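Local atomic coordinates of kojibiose phosphorylase (Gut metagenome, PDB entry 6W0P), a protein that belongs to glycoside hydrolase family 65 and joins an N-terminal beta-sandwich domain to a helical central catalytic domain within one chain. Residues 425-430 against 438-443; 446-451 against 497-502; 237-240 against 244-247. One frame throughout, in Å; residues are numbered along the deposited sequence.

Contact 1 (425-430 against 438-443)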
loop_
_atom_site.group_PDB
_atom_site.type_symbol
_atom_site.label_atom_id
_atom_site.label_comp_id
_atom_site.label_asym_id
_atom_site.label_seq_id
_atom_site.Cartn_x
_atom_site.Cartn_y
_atom_site.Cartn_z
ATOM N N TYR A 425 13.499 4.120 26.368
ATOM C CA TYR A 425 14.006 2.960 27.144
ATOM C C TYR A 425 15.541 2.899 27.127
ATOM O O TYR A 425 16.096 2.527 28.147
ATOM C CB TYR A 425 13.421 1.645 26.634
ATOM C CG TYR A 425 13.748 0.482 27.521
ATOM C CD1 TYR A 425 12.990 0.205 28.636
ATOM C CD2 TYR A 425 14.833 -0.343 27.250
ATOM C CE1 TYR A 425 13.285 -0.869 29.457
ATOM C CE2 TYR A 425 15.149 -1.410 28.068
ATOM C CZ TYR A 425 14.371 -1.678 29.177
ATOM O OH TYR A 425 14.654 -2.747 29.983
ATOM N N ALA A 426 16.195 3.159 25.993
ATOM C CA ALA A 426 17.670 3.219 25.903
ATOM C C ALA A 426 18.203 4.275 26.880
ATOM O O ALA A 426 19.136 3.947 27.625
ATOM C CB ALA A 426 18.125 3.495 24.484
ATOM N N ILE A 427 17.623 5.486 26.904
ATOM C CA ILE A 427 18.074 6.564 27.831
ATOM C C ILE A 427 17.979 6.028 29.260
ATOM O O ILE A 427 19.008 6.087 29.984
ATOM C CB ILE A 427 17.270 7.854 27.624
ATOM C CG1 ILE A 427 17.630 8.542 26.306
ATOM C CG2 ILE A 427 17.430 8.799 28.804
ATOM C CD1 ILE A 427 16.562 9.510 25.823
ATOM N N TYR A 428 16.808 5.503 29.630
ATOM C CA TYR A 428 16.501 4.877 30.940
ATOM C C TYR A 428 17.480 3.735 31.259
ATOM O O TYR A 428 18.043 3.695 32.362
ATOM C CB TYR A 428 15.057 4.386 30.933
ATOM C CG TYR A 428 14.698 3.442 32.048
ATOM C CD1 TYR A 428 14.446 3.895 33.334
ATOM C CD2 TYR A 428 14.579 2.081 31.807
ATOM C CE1 TYR A 428 14.113 3.019 34.358
ATOM C CE2 TYR A 428 14.232 1.196 32.816
ATOM C CZ TYR A 428 14.003 1.665 34.095
ATOM O OH TYR A 428 13.654 0.753 35.056
ATOM N N HIS A 429 17.697 2.814 30.324
ATOM C CA HIS A 429 18.593 1.646 30.520
ATOM C C HIS A 429 20.026 2.148 30.740
ATOM O O HIS A 429 20.712 1.663 31.657
ATOM C CB HIS A 429 18.441 0.660 29.350
ATOM C CG HIS A 429 18.824 -0.740 29.682
ATOM N ND1 HIS A 429 18.792 -1.750 28.740
ATOM C CD2 HIS A 429 19.308 -1.280 30.814
ATOM C CE1 HIS A 429 19.206 -2.871 29.308
ATOM N NE2 HIS A 429 19.539 -2.612 30.581
ATOM N N TYR A 430 20.436 3.139 29.956
ATOM C CA TYR A 430 21.782 3.746 30.010
ATOM C C TYR A 430 22.021 4.365 31.398
ATOM O O TYR A 430 23.101 4.150 32.010
ATOM C CB TYR A 430 21.915 4.818 28.931
ATOM C CG TYR A 430 23.242 5.516 28.983
ATOM C CD1 TYR A 430 24.394 4.811 28.696
ATOM C CD2 TYR A 430 23.360 6.849 29.355
ATOM C CE1 TYR A 430 25.641 5.411 28.754
ATOM C CE2 TYR A 430 24.599 7.466 29.407
ATOM C CZ TYR A 430 25.744 6.737 29.121
ATOM O OH TYR A 430 26.986 7.284 29.171
ATOM N N LYS A 438 25.735 14.157 33.362
ATOM C CA LYS A 438 26.105 15.095 32.269
ATOM C C LYS A 438 25.388 14.736 30.961
ATOM O O LYS A 438 24.920 15.652 30.278
ATOM C CB LYS A 438 27.619 15.111 32.067
ATOM C CG LYS A 438 28.391 15.692 33.241
ATOM C CD LYS A 438 29.571 16.567 32.842
ATOM C CE LYS A 438 30.236 17.238 34.035
ATOM N NZ LYS A 438 30.219 18.719 33.921
ATOM N N PHE A 439 25.333 13.452 30.600
ATOM C CA PHE A 439 24.553 12.980 29.435
ATOM C C PHE A 439 23.096 13.442 29.593
ATOM O O PHE A 439 22.554 13.993 28.619
ATOM C CB PHE A 439 24.597 11.461 29.266
ATOM C CG PHE A 439 23.553 11.015 28.283
ATOM C CD1 PHE A 439 23.719 11.260 26.930
ATOM C CD2 PHE A 439 22.349 10.490 28.722
ATOM C CE1 PHE A 439 22.724 10.928 26.027
ATOM C CE2 PHE A 439 21.361 10.149 27.811
ATOM C CZ PHE A 439 21.545 10.376 26.467
ATOM N N MET A 440 22.475 13.222 30.758
ATOM C CA MET A 440 21.036 13.536 30.950
ATOM C C MET A 440 20.844 15.061 30.821
ATOM O O MET A 440 20.016 15.484 29.990
ATOM C CB MET A 440 20.516 13.012 32.293
ATOM C CG MET A 440 19.040 13.284 32.556
ATOM S SD MET A 440 17.895 12.517 31.360
ATOM C CE MET A 440 17.958 10.802 31.878
ATOM N N GLN A 441 21.630 15.865 31.541
ATOM C CA GLN A 441 21.531 17.352 31.506
ATOM C C GLN A 441 21.728 17.852 30.069
ATOM O O GLN A 441 20.875 18.585 29.580
ATOM C CB GLN A 441 22.568 17.985 32.441
ATOM C CG GLN A 441 22.468 19.508 32.554
ATOM C CD GLN A 441 21.118 19.987 33.040
ATOM O OE1 GLN A 441 20.732 19.792 34.196
ATOM N NE2 GLN A 441 20.380 20.623 32.145
ATOM N N ASN A 442 22.817 17.467 29.409
ATOM C CA ASN A 442 23.229 18.079 28.116
ATOM C C ASN A 442 22.364 17.548 26.953
ATOM O O ASN A 442 22.230 18.290 25.969
ATOM C CB ASN A 442 24.728 17.884 27.864
ATOM C CG ASN A 442 25.602 18.547 28.904
ATOM O OD1 ASN A 442 25.111 19.325 29.713
ATOM N ND2 ASN A 442 26.895 18.276 28.871
ATOM N N TYR A 443 21.775 16.343 27.067
ATOM C CA TYR A 443 21.121 15.622 25.935
ATOM C C TYR A 443 19.814 14.930 26.344
ATOM O O TYR A 443 18.792 15.136 25.685
ATOM C CB TYR A 443 22.103 14.619 25.336
ATOM C CG TYR A 443 23.385 15.249 24.870
ATOM C CD1 TYR A 443 23.381 16.144 23.815
ATOM C CD2 TYR A 443 24.588 15.003 25.515
ATOM C CE1 TYR A 443 24.543 16.763 23.386
ATOM C CE2 TYR A 443 25.762 15.604 25.090
ATOM C CZ TYR A 443 25.738 16.487 24.023
ATOM O OH TYR A 443 26.882 17.083 23.580
#

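Contact 2 (446-451 against 497-502)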
loop_
_atom_site.group_PDB
_atom_site.type_symbol
_atom_site.label_atom_id
_atom_site.label_comp_id
_atom_site.label_asym_id
_atom_site.label_seq_id
_atom_site.Cartn_x
_atom_site.Cartn_y
_atom_site.Cartn_z
ATOM N N GLU A 446 16.254 16.709 26.978
ATOM C CA GLU A 446 15.738 17.255 25.701
ATOM C C GLU A 446 15.047 16.137 24.900
ATOM O O GLU A 446 13.886 16.351 24.471
ATOM C CB GLU A 446 16.850 17.907 24.883
ATOM C CG GLU A 446 16.283 18.687 23.709
ATOM C CD GLU A 446 17.313 19.235 22.750
ATOM O OE1 GLU A 446 18.489 19.298 23.141
ATOM O OE2 GLU A 446 16.936 19.577 21.606
ATOM N N MET A 447 15.731 15.000 24.718
ATOM C CA MET A 447 15.224 13.817 23.971
ATOM C C MET A 447 13.940 13.309 24.619
ATOM O O MET A 447 13.027 12.937 23.864
ATOM C CB MET A 447 16.240 12.675 23.962
ATOM C CG MET A 447 17.476 13.017 23.196
ATOM S SD MET A 447 18.743 11.793 23.428
ATOM C CE MET A 447 18.288 10.653 22.119
ATOM N N LEU A 448 13.884 13.286 25.952
ATOM C CA LEU A 448 12.720 12.735 26.695
ATOM C C LEU A 448 11.512 13.682 26.555
ATOM O O LEU A 448 10.349 13.174 26.453
ATOM C CB LEU A 448 13.094 12.539 28.163
ATOM C CG LEU A 448 14.112 11.436 28.460
ATOM C CD1 LEU A 448 14.353 11.345 29.963
ATOM C CD2 LEU A 448 13.651 10.080 27.920
ATOM N N VAL A 449 11.740 15.005 26.568
ATOM C CA VAL A 449 10.637 16.007 26.464
ATOM C C VAL A 449 10.074 15.917 25.045
ATOM O O VAL A 449 8.849 15.864 24.895
ATOM C CB VAL A 449 11.108 17.429 26.840
ATOM C CG1 VAL A 449 10.132 18.508 26.376
ATOM C CG2 VAL A 449 11.350 17.535 28.336
ATOM N N GLU A 450 10.956 15.870 24.046
ATOM C CA GLU A 450 10.538 15.796 22.624
ATOM C C GLU A 450 9.740 14.507 22.388
ATOM O O GLU A 450 8.692 14.608 21.728
ATOM C CB GLU A 450 11.735 15.902 21.673
ATOM C CG GLU A 450 12.420 17.263 21.713
ATOM C CD GLU A 450 11.610 18.461 21.232
ATOM O OE1 GLU A 450 10.484 18.261 20.724
ATOM O OE2 GLU A 450 12.102 19.601 21.404
ATOM N N ILE A 451 10.199 13.350 22.894
ATOM C CA ILE A 451 9.487 12.052 22.683
ATOM C C ILE A 451 8.136 12.122 23.389
ATOM O O ILE A 451 7.131 11.748 22.762
ATOM C CB ILE A 451 10.305 10.836 23.149
ATOM C CG1 ILE A 451 11.559 10.637 22.295
ATOM C CG2 ILE A 451 9.441 9.585 23.175
ATOM C CD1 ILE A 451 12.620 9.836 22.996
ATOM N N PHE A 497 6.368 8.788 30.253
ATOM C CA PHE A 497 5.775 9.951 30.962
ATOM C C PHE A 497 6.289 9.978 32.401
ATOM O O PHE A 497 6.689 11.051 32.860
ATOM C CB PHE A 497 4.246 9.906 30.929
ATOM C CG PHE A 497 3.642 10.062 29.558
ATOM C CD1 PHE A 497 4.317 10.731 28.558
ATOM C CD2 PHE A 497 2.391 9.538 29.283
ATOM C CE1 PHE A 497 3.769 10.857 27.297
ATOM C CE2 PHE A 497 1.837 9.668 28.022
ATOM C CZ PHE A 497 2.520 10.347 27.034
ATOM N N GLN A 498 6.288 8.825 33.071
ATOM C CA GLN A 498 6.665 8.727 34.503
ATOM C C GLN A 498 8.172 8.965 34.653
ATOM O O GLN A 498 8.557 9.651 35.607
ATOM C CB GLN A 498 6.217 7.395 35.079
ATOM C CG GLN A 498 4.704 7.261 35.140
ATOM C CD GLN A 498 4.311 5.873 35.577
ATOM O OE1 GLN A 498 5.013 4.902 35.300
ATOM N NE2 GLN A 498 3.181 5.773 36.265
ATOM N N TYR A 499 9.006 8.515 33.714
ATOM C CA TYR A 499 10.465 8.784 33.797
ATOM C C TYR A 499 10.728 10.291 33.658
ATOM O O TYR A 499 11.544 10.836 34.427
ATOM C CB TYR A 499 11.260 7.986 32.763
ATOM C CG TYR A 499 12.753 8.005 32.979
ATOM C CD1 TYR A 499 13.312 7.666 34.207
ATOM C CD2 TYR A 499 13.614 8.359 31.956
ATOM C CE1 TYR A 499 14.685 7.675 34.411
ATOM C CE2 TYR A 499 14.987 8.367 32.138
ATOM C CZ TYR A 499 15.525 8.031 33.368
ATOM O OH TYR A 499 16.883 8.051 33.539
ATOM N N LEU A 500 10.098 10.950 32.690
ATOM C CA LEU A 500 10.348 12.389 32.452
ATOM C C LEU A 500 9.923 13.159 33.703
ATOM O O LEU A 500 10.712 13.973 34.186
ATOM C CB LEU A 500 9.568 12.882 31.233
ATOM C CG LEU A 500 9.692 14.379 30.966
ATOM C CD1 LEU A 500 11.148 14.802 30.884
ATOM C CD2 LEU A 500 8.963 14.770 29.692
ATOM N N ASP A 501 8.709 12.883 34.181
ATOM C CA ASP A 501 8.146 13.433 35.435
ATOM C C ASP A 501 9.179 13.365 36.569
ATOM O O ASP A 501 9.435 14.423 37.175
ATOM C CB ASP A 501 6.847 12.726 35.817
ATOM C CG ASP A 501 6.267 13.331 37.084
ATOM O OD1 ASP A 501 6.844 13.040 38.156
ATOM O OD2 ASP A 501 5.300 14.144 36.987
ATOM N N LYS A 502 9.743 12.179 36.844
ATOM C CA LYS A 502 10.775 11.947 37.892
ATOM C C LYS A 502 12.059 12.738 37.584
ATOM O O LYS A 502 12.618 13.318 38.528
ATOM C CB LYS A 502 11.075 10.457 38.038
ATOM C CG LYS A 502 12.243 10.123 38.952
ATOM C CD LYS A 502 12.158 8.726 39.534
ATOM C CE LYS A 502 13.505 8.147 39.902
ATOM N NZ LYS A 502 14.264 7.783 38.679
#

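Contact 3 (237-240 against 244-247)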
loop_
_atom_site.group_PDB
_atom_site.type_symbol
_atom_site.label_atom_id
_atom_site.label_comp_id
_atom_site.label_asym_id
_atom_site.label_seq_id
_atom_site.Cartn_x
_atom_site.Cartn_y
_atom_site.Cartn_z
ATOM N N LEU A 237 55.647 -8.633 -12.485
ATOM C CA LEU A 237 56.466 -9.412 -11.533
ATOM C C LEU A 237 57.045 -10.629 -12.246
ATOM O O LEU A 237 56.293 -11.302 -12.994
ATOM C CB LEU A 237 55.604 -9.816 -10.332
ATOM C CG LEU A 237 54.928 -8.655 -9.602
ATOM C CD1 LEU A 237 53.960 -9.169 -8.564
ATOM C CD2 LEU A 237 55.957 -7.719 -8.976
ATOM N N THR A 238 58.322 -10.893 -11.978
ATOM C CA THR A 238 59.008 -12.155 -12.303
ATOM C C THR A 238 59.061 -12.982 -11.024
ATOM O O THR A 238 59.643 -12.525 -10.046
ATOM C CB THR A 238 60.373 -11.873 -12.939
ATOM O OG1 THR A 238 60.025 -11.038 -14.042
ATOM C CG2 THR A 238 61.111 -13.119 -13.394
ATOM N N LEU A 239 58.429 -14.144 -11.042
ATOM C CA LEU A 239 58.438 -15.092 -9.910
ATOM C C LEU A 239 59.605 -16.053 -10.115
ATOM O O LEU A 239 59.709 -16.626 -11.210
ATOM C CB LEU A 239 57.105 -15.844 -9.854
ATOM C CG LEU A 239 55.842 -14.993 -9.748
ATOM C CD1 LEU A 239 54.628 -15.889 -9.570
ATOM C CD2 LEU A 239 55.939 -13.986 -8.613
ATOM N N GLU A 240 60.448 -16.200 -9.098
ATOM C CA GLU A 240 61.509 -17.230 -9.033
ATOM C C GLU A 240 60.895 -18.455 -8.358
ATOM O O GLU A 240 60.267 -18.282 -7.262
ATOM C CB GLU A 240 62.721 -16.738 -8.241
ATOM C CG GLU A 240 63.234 -15.378 -8.687
ATOM C CD GLU A 240 64.481 -14.898 -7.961
ATOM O OE1 GLU A 240 65.162 -15.742 -7.320
ATOM O OE2 GLU A 240 64.770 -13.679 -8.039
ATOM N N GLU A 244 58.910 -16.869 -2.384
ATOM C CA GLU A 244 57.650 -16.120 -2.188
ATOM C C GLU A 244 57.917 -14.650 -2.520
ATOM O O GLU A 244 58.939 -14.126 -2.085
ATOM C CB GLU A 244 57.143 -16.347 -0.773
ATOM C CG GLU A 244 55.892 -15.567 -0.485
ATOM C CD GLU A 244 55.472 -15.709 0.958
ATOM O OE1 GLU A 244 55.564 -14.706 1.674
ATOM O OE2 GLU A 244 55.088 -16.825 1.344
ATOM N N LYS A 245 57.046 -14.041 -3.319
ATOM C CA LYS A 245 57.066 -12.602 -3.653
ATOM C C LYS A 245 55.806 -11.989 -3.042
ATOM O O LYS A 245 54.715 -12.449 -3.392
ATOM C CB LYS A 245 57.115 -12.441 -5.177
ATOM C CG LYS A 245 57.064 -11.012 -5.684
ATOM C CD LYS A 245 58.369 -10.278 -5.464
ATOM C CE LYS A 245 58.281 -8.795 -5.787
ATOM N NZ LYS A 245 59.098 -7.978 -4.849
ATOM N N THR A 246 55.956 -11.027 -2.137
ATOM C CA THR A 246 54.826 -10.414 -1.395
ATOM C C THR A 246 54.814 -8.932 -1.720
ATOM O O THR A 246 55.877 -8.401 -1.866
ATOM C CB THR A 246 54.895 -10.592 0.132
ATOM O OG1 THR A 246 55.944 -9.786 0.673
ATOM C CG2 THR A 246 55.154 -12.014 0.563
ATOM N N ILE A 247 53.634 -8.327 -1.745
ATOM C CA ILE A 247 53.430 -6.854 -1.767
ATOM C C ILE A 247 52.381 -6.526 -0.695
ATOM O O ILE A 247 51.466 -7.351 -0.493
ATOM C CB ILE A 247 53.024 -6.404 -3.182
ATOM C CG1 ILE A 247 52.842 -4.891 -3.282
ATOM C CG2 ILE A 247 51.793 -7.136 -3.673
ATOM C CD1 ILE A 247 52.683 -4.403 -4.720
#

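Contact 1 (425-430 against 438-443)
Tyr430 and Phe439 meet because both throw CG opposite the backbone N (chi1 177° in the tyrosine), so each ring is carried out from its helix into the space between them. The rings form a T-shaped pair: an edge of Tyr430 is turned toward the face of Phe439, the planes stand at 80° and the centroids lie 5.2 Å apart. The CD2-CE2 side of Tyr430 straddles Phe439 CD2, each of the two carbons 3.8 Å from it. Near the plane of the phenylalanine, at its edge, Ile427 CG2 lies 4.3 Å from Phe439 CE2. The same methyl receives Met440, whose chain, bent at the second and third torsions, brings CE to 3.7 Å from Ile427 CG2. A flexible thioether suits this place, since only its tip has to bend in. The tyrosine suits a place where an apolar ring must end in a polar group: its OH is hydrogen-bonded to Asp436 OD2 and Gln365 NE2, while Asp436 OD1 bonds the backbone N of Phe439. Consecutive helices 418-434 and 437-458, joined by a short turn, run nearly antiparallel here (148° between the segment axes) as a helical hairpin, the element from which the (alpha/alpha)6 barrel of family 65 catalytic domains is built. Their joint is wholly apolar, without a hydrogen bond across it, and the polar ties that fix the tyrosine ring lie at its hydroxyl end.

Contact 2 (446-451 against 497-502)
Leu448 and Leu500 meet at the heart of an aliphatic packing, their CA atoms only 6.2 Å apart where two helices cross at -135°. Both point their side chains at the other helix. Leu500 touches both Leu448 and Val449. Its CD1 lies 3.7 Å from Val449 CG2 and 4.0 Å from Leu448 CB, while CD2 lies lower, against the backbone as well as Val449 CG2, 3.8 Å from Val449 CA and 3.9 Å from Leu448 O. A branched leucine tip suits this position, because one fork can fill the groove between two successive side chains and still lie on the helix beneath. Val449, set beside the line of approach, contributes the CG2 branch, the one next to its own backbone N; its short, stiff side chain adds bulk close to the helix.

The second kind of contact is aliphatic on aromatic. Leu448 CD1 sits about equally near two carbons of the Tyr499 ring, 3.7 Å from Tyr499 CD2 and the same from Tyr499 CE2, and the two side chains run obliquely past each other. Tyr499 starts out beside the partner helix, and with CG opposite the backbone N (chi1 -168°) its ring reaches forward to the leucine.

Polar bonds play no part across this interface, though Leu448 O also takes a hydrogen bond from Ser452 OG, one turn on. All four touching residues are buried. Around them, helix 418-434 covers Tyr499, whose ring meets that of Tyr428 edge-to-face, and helix 513-518 closes over Val449 through Leu515 and Cys518, so that helices 437-458 and 487-504 pack within the (alpha/alpha)6 barrel characteristic of the family's catalytic domain.

Contact 3 (237-240 against 244-247)
Lys245 CB lies 3.9 Å from Leu239 CD2, the first of the touches this lysine makes as it runs out from its strand toward 237-240. CG, placed opposite the backbone N by a chi1 of 177°, stays near the same methyl, 4.3 Å from Leu239 CD2. The chain then bends at chi2 (74°), which takes CD clear of both leucine methyls, 5.0 Å from Leu237 CD2. The approach to that leucine comes only at CE, 4.1 Å from Leu237 CD2, and the two side chains pass at about a right angle. The ammonium NZ veers off again, to 5.2 Å from that methyl. A lysine suits this partly exposed border, since its methylene chain can cover two buried leucines while the charge is carried beyond them.

No backbone hydrogen bond joins the two strands, so the turn between them is a beta arch and not a beta hairpin: it passes from one sheet of the N-terminal domain's beta-sandwich to the other. Leu237 and Leu239 have backbone bonds to Ile167 and Thr165 in the five-stranded sheet, whereas Lys245 and Ile247 bond Phe159 and Ile157 in the larger one. Both leucines also pack on Ile167, and Leu219 touches Leu237 as well as Lys245. Thr238, alternating with the leucines and pointing away from 244-247, has its OG1 hydrogen-bonded to Asp166 OD1.

How the contacts relate
Along the chain contact 3 comes first, in the N-terminal beta-sandwich, followed by contacts 1 and 2 in the central catalytic domain. The latter two share helix 437-458, and their centres lie about 10 Å apart. They touch directly: Ile427 CD1 is 3.6 Å from Leu448 CD2, and Met440 CE is 3.4 Å from Tyr499 OH, so helices 418-434, 437-458 and 487-504 pack together through one continuous layer of side chains. Contact 3 is remote, its centre about 56 Å from that of contact 1 and 64 Å from that of contact 2, across the chain's centre. The contacts thus sample helix-on-helix packing in the catalytic barrel and the crossing from sheet to sheet in the sandwich.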